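Local coordinates for protein aminoglycoside N(6')acetyltransferase (Legionella pneumophila subsp. pneumophila, PDB 3F5B) that probably transfers an acetyl group from acetyl-CoA to the 6'-amino group of aminoglycosides, at residues 82-87 with 94-99; 88-93 with 127-132. One frame throughout, in Å; residues are numbered along the deposited sequence.

Contact 1: 82-87 with 94-99; sequences SEIEKS and AVTLDL. With CHX (cyclohexane), chain D.
Ser82 and Thr96 pair backbone to backbone near the end of a beta hairpin, built from strands 74-84 and 94-101 of the GNAT acetyltransferase sheet. The two strands run antiparallel with a twist, their local axes at 147°. Ser82 N donates to Thr96 O at 3.0 Å. In return Thr96 N donates to Ser82 O at 2.8 Å, and this bond is almost straight (178° at the hydrogen). Ile84 and Ala94 form the next hydrogen-bonded pair. Ile84 N reaches Ala94 O at 2.7 Å. The return bond, from Ala94 N to Ile84 O, is the longest of the four at 3.3 Å.

Between these pairs lies the non-hydrogen-bonded pair Glu83 and Val95. Val95 turns its backbone N-H and C=O to the other neighbouring strand, 129-132. Val95 CA instead makes a CA-H...O contact with Ser82 O, which thus receives two donors. Ser82, Ile84, Ala94 and Thr96 direct their side chains to one face of the sheet. Ile84 CG1 stands beside its own backbone N (chi1 -66°), and CD1, carried on it, packs against Ala94. Farther along the strand, Asp98 and Leu99 border the bound cyclohexane. Asp98 OD1 lies 3.2 Å from cyclohexane C3, and Leu99 O approaches cyclohexane C2. On the hairpin itself, Ile84 CD1 rests 3.8 Å from Ala94 CB.

Contact 2: 88-93 with 127-132; sequences EEYPDG and TKIVLI
Tyr90 makes the main apolar contact, reaching from the loop 88-93 to Ile129 and Leu131 on strand 129-132. Its CG sits beside the backbone N (chi1 -56°), which swings the ring toward the strand. Ring atom CE1 lies 4.0 Å from Ile129 CG2, and the two side chains cross at about a right angle. Leu131 comes from the opposite direction. Its CD1 is 3.9 Å from Tyr90 CZ, and its CD2 is 3.4 Å from Tyr90 OH. Both branches of the leucine thus meet the phenol end. Glu89 CG lies over one ring face, near the rim.

A second apolar contact joins Asp92 CB to Lys128 CG at 3.9 Å. It is made mainly by the aliphatic parts. The charged ends, Asp92 OD1 and Lys128 NZ, stay 6.6 Å apart. Lys128 has a long, weak ion pair with Glu173.

No hydrogen bond joins the two segments. The polar end of Tyr90 is satisfied by Lys167 on strand 164-171. Within the loop, Gly93 N makes a weak hydrogen bond to Tyr90 O. The loop between strands 74-84 and 94-101 thus leans on strand 129-132, the parallel neighbour of 94-101 in the mixed GNAT sheet.

In the fold
The chain leaves strand 74-84 through 82-87 and turns through 88-93. It returns along 94-99, and contact 1 closes this short hairpin. Helix 109-123 then carries the chain to strand 129-132, where contact 2 closes a longer loop back to the hairpin turn. The contacts cross: 88-93 lies inside the loop of contact 1, while 127-132 lies beyond it. Strand 94-101 links them, since it pairs antiparallel with 74-84 and parallel with 129-132. Probable hydrogen bonds from Leu131 N to Val95 O and from Leu97 N to Leu131 O join the segments directly. Together the two contacts tie three neighbouring strands and the hairpin loop. Ile132, on 127-132, joins the cyclohexane pocket from contact 2.

Contact 1: 82-87 with 94-99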
# COMPACT_ATOMS: atom_id res chain seq x y z
N SER A 82 -5.37 -6.09 -1.81
CA SER A 82 -6.25 -7.23 -1.97
C SER A 82 -7.41 -7.10 -1.03
O SER A 82 -7.28 -6.51 0.06
CB SER A 82 -5.50 -8.52 -1.68
OG SER A 82 -4.88 -8.46 -0.41
N GLU A 83 -8.54 -7.64 -1.46
CA GLU A 83 -9.78 -7.47 -0.72
C GLU A 83 -10.04 -8.62 0.22
O GLU A 83 -9.62 -9.76 -0.00
CB GLU A 83 -10.97 -7.25 -1.66
CG GLU A 83 -11.23 -8.38 -2.63
CD GLU A 83 -11.83 -7.92 -3.98
OE1 GLU A 83 -12.04 -8.80 -4.84
OE2 GLU A 83 -12.06 -6.69 -4.18
N ILE A 84 -10.73 -8.28 1.30
CA ILE A 84 -11.14 -9.24 2.30
C ILE A 84 -12.65 -9.24 2.26
O ILE A 84 -13.27 -8.17 2.25
CB ILE A 84 -10.62 -8.81 3.70
CG1 ILE A 84 -9.09 -8.88 3.71
CG2 ILE A 84 -11.24 -9.65 4.82
CD1 ILE A 84 -8.46 -7.80 4.52
N GLU A 85 -13.25 -10.43 2.21
CA GLU A 85 -14.70 -10.55 2.16
C GLU A 85 -15.36 -10.13 3.47
O GLU A 85 -14.77 -10.26 4.55
CB GLU A 85 -15.14 -11.97 1.76
CG GLU A 85 -14.50 -13.10 2.56
CD GLU A 85 -13.27 -13.68 1.87
OE1 GLU A 85 -12.25 -12.96 1.75
OE2 GLU A 85 -13.34 -14.85 1.44
N LYS A 86 -16.59 -9.63 3.34
CA LYS A 86 -17.48 -9.38 4.48
C LYS A 86 -17.48 -10.61 5.34
O LYS A 86 -17.55 -11.72 4.81
CB LYS A 86 -18.91 -9.12 3.98
CG LYS A 86 -19.03 -8.10 2.85
CD LYS A 86 -20.40 -7.46 2.84
CE LYS A 86 -20.34 -6.06 2.26
NZ LYS A 86 -21.55 -5.28 2.62
N SER A 87 -17.38 -10.43 6.66
CA SER A 87 -17.43 -11.54 7.64
C SER A 87 -16.91 -11.13 9.02
O SER A 87 -17.08 -9.98 9.42
CB SER A 87 -16.67 -12.79 7.14
OG SER A 87 -15.46 -12.45 6.48
N ALA A 94 -12.79 -5.45 3.98
CA ALA A 94 -11.61 -4.63 4.18
C ALA A 94 -10.65 -4.77 3.00
O ALA A 94 -10.64 -5.80 2.31
CB ALA A 94 -10.92 -5.00 5.48
N VAL A 95 -9.84 -3.74 2.77
CA VAL A 95 -8.76 -3.83 1.77
C VAL A 95 -7.41 -3.83 2.49
O VAL A 95 -7.19 -3.05 3.42
CB VAL A 95 -8.82 -2.69 0.70
CG1 VAL A 95 -8.65 -1.32 1.33
CG2 VAL A 95 -7.77 -2.89 -0.38
N THR A 96 -6.52 -4.72 2.08
CA THR A 96 -5.18 -4.77 2.65
C THR A 96 -4.25 -4.10 1.64
O THR A 96 -4.33 -4.40 0.45
CB THR A 96 -4.71 -6.22 2.92
OG1 THR A 96 -5.65 -6.86 3.80
CG2 THR A 96 -3.29 -6.25 3.55
N LEU A 97 -3.40 -3.20 2.14
CA LEU A 97 -2.50 -2.39 1.34
C LEU A 97 -1.04 -2.73 1.63
O LEU A 97 -0.63 -2.89 2.79
CB LEU A 97 -2.75 -0.89 1.62
CG LEU A 97 -1.93 0.16 0.90
CD1 LEU A 97 -2.16 0.07 -0.65
CD2 LEU A 97 -2.33 1.54 1.47
N ASP A 98 -0.26 -2.85 0.56
CA ASP A 98 1.20 -2.85 0.65
C ASP A 98 1.68 -1.73 -0.23
O ASP A 98 1.19 -1.58 -1.36
CB ASP A 98 1.75 -4.10 0.03
CG ASP A 98 2.02 -5.16 1.02
OD1 ASP A 98 3.21 -5.27 1.42
OD2 ASP A 98 1.06 -5.89 1.37
N LEU A 99 2.67 -0.98 0.25
CA LEU A 99 3.19 0.10 -0.59
C LEU A 99 4.70 0.25 -0.48
O LEU A 99 5.30 -0.04 0.57
CB LEU A 99 2.47 1.41 -0.30
CG LEU A 99 2.67 2.03 1.07
CD1 LEU A 99 3.72 3.14 0.98
CD2 LEU A 99 1.36 2.62 1.65
C1 CHX D . 6.57 -3.11 3.67
C2 CHX D . 5.96 -2.30 2.52
C3 CHX D . 4.44 -2.45 2.46
C4 CHX D . 3.77 -1.84 3.70
C5 CHX D . 4.64 -1.96 4.97
C6 CHX D . 5.67 -3.11 4.93

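Contact 2: 88-93 with 127-132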
# COMPACT_ATOMS: atom_id res chain seq x y z
N GLU A 88 -16.33 -12.09 9.73
CA GLU A 88 -15.53 -11.90 10.95
C GLU A 88 -15.66 -10.54 11.64
O GLU A 88 -16.77 -10.10 11.96
CB GLU A 88 -14.04 -12.19 10.67
CG GLU A 88 -13.54 -13.59 11.10
CD GLU A 88 -13.77 -14.68 10.05
OE1 GLU A 88 -14.93 -15.10 9.85
OE2 GLU A 88 -12.77 -15.14 9.44
N GLU A 89 -14.51 -9.90 11.87
CA GLU A 89 -14.45 -8.57 12.47
C GLU A 89 -14.66 -7.51 11.39
O GLU A 89 -14.75 -6.32 11.70
CB GLU A 89 -13.11 -8.35 13.16
CG GLU A 89 -11.94 -8.90 12.36
CD GLU A 89 -10.62 -8.88 13.11
OE1 GLU A 89 -10.33 -7.88 13.80
OE2 GLU A 89 -9.87 -9.88 12.97
N TYR A 90 -14.72 -7.97 10.14
CA TYR A 90 -14.89 -7.07 9.02
C TYR A 90 -16.18 -7.40 8.30
O TYR A 90 -16.17 -8.12 7.31
CB TYR A 90 -13.68 -7.14 8.08
CG TYR A 90 -12.41 -6.84 8.81
CD1 TYR A 90 -12.22 -5.61 9.44
CD2 TYR A 90 -11.40 -7.80 8.90
CE1 TYR A 90 -11.06 -5.33 10.12
CE2 TYR A 90 -10.23 -7.53 9.59
CZ TYR A 90 -10.07 -6.30 10.20
OH TYR A 90 -8.91 -6.02 10.89
N PRO A 91 -17.30 -6.86 8.81
CA PRO A 91 -18.61 -7.20 8.28
C PRO A 91 -18.89 -6.47 6.97
O PRO A 91 -19.74 -6.89 6.19
CB PRO A 91 -19.57 -6.73 9.38
CG PRO A 91 -18.83 -5.69 10.14
CD PRO A 91 -17.37 -5.79 9.82
N ASP A 92 -18.17 -5.39 6.74
CA ASP A 92 -18.26 -4.66 5.49
C ASP A 92 -17.03 -4.99 4.65
O ASP A 92 -16.83 -4.44 3.57
CB ASP A 92 -18.37 -3.16 5.77
CG ASP A 92 -19.42 -2.84 6.82
OD1 ASP A 92 -20.49 -2.32 6.44
OD2 ASP A 92 -19.20 -3.13 8.02
N GLY A 93 -16.22 -5.91 5.16
CA GLY A 93 -14.99 -6.32 4.50
C GLY A 93 -13.83 -5.38 4.81
O GLY A 93 -13.86 -4.61 5.78
N THR A 127 -14.82 1.96 0.20
CA THR A 127 -14.38 0.92 1.13
C THR A 127 -14.46 1.44 2.57
O THR A 127 -14.33 2.64 2.82
CB THR A 127 -12.95 0.49 0.72
OG1 THR A 127 -13.02 -0.11 -0.58
CG2 THR A 127 -12.33 -0.48 1.70
N LYS A 128 -14.70 0.55 3.53
CA LYS A 128 -14.83 0.97 4.93
C LYS A 128 -13.51 1.03 5.68
O LYS A 128 -13.26 1.94 6.45
CB LYS A 128 -15.80 0.04 5.69
CG LYS A 128 -17.23 0.55 5.76
CD LYS A 128 -17.84 0.76 4.37
CE LYS A 128 -18.64 2.06 4.32
NZ LYS A 128 -17.72 3.25 4.37
N ILE A 129 -12.64 0.06 5.43
CA ILE A 129 -11.49 -0.22 6.29
C ILE A 129 -10.30 -0.54 5.40
O ILE A 129 -10.45 -1.31 4.45
CB ILE A 129 -11.80 -1.46 7.21
CG1 ILE A 129 -13.06 -1.21 8.05
CG2 ILE A 129 -10.58 -1.87 8.08
CD1 ILE A 129 -12.89 -0.09 9.07
N VAL A 130 -9.15 0.08 5.69
CA VAL A 130 -7.87 -0.29 5.07
C VAL A 130 -6.97 -0.90 6.14
O VAL A 130 -6.89 -0.40 7.26
CB VAL A 130 -7.11 0.93 4.41
CG1 VAL A 130 -5.77 0.46 3.79
CG2 VAL A 130 -7.98 1.59 3.35
N LEU A 131 -6.29 -1.98 5.78
CA LEU A 131 -5.33 -2.62 6.68
C LEU A 131 -3.95 -2.53 6.07
O LEU A 131 -3.79 -2.71 4.86
CB LEU A 131 -5.69 -4.08 6.91
CG LEU A 131 -7.09 -4.35 7.48
CD1 LEU A 131 -7.41 -5.84 7.37
CD2 LEU A 131 -7.20 -3.85 8.92
N ILE A 132 -2.97 -2.25 6.93
CA ILE A 132 -1.55 -2.29 6.56
C ILE A 132 -0.74 -3.02 7.63
O ILE A 132 -1.06 -2.96 8.82
CB ILE A 132 -1.00 -0.87 6.25
CG1 ILE A 132 0.25 -0.96 5.38
CG2 ILE A 132 -0.82 -0.03 7.51
CD1 ILE A 132 0.46 0.32 4.47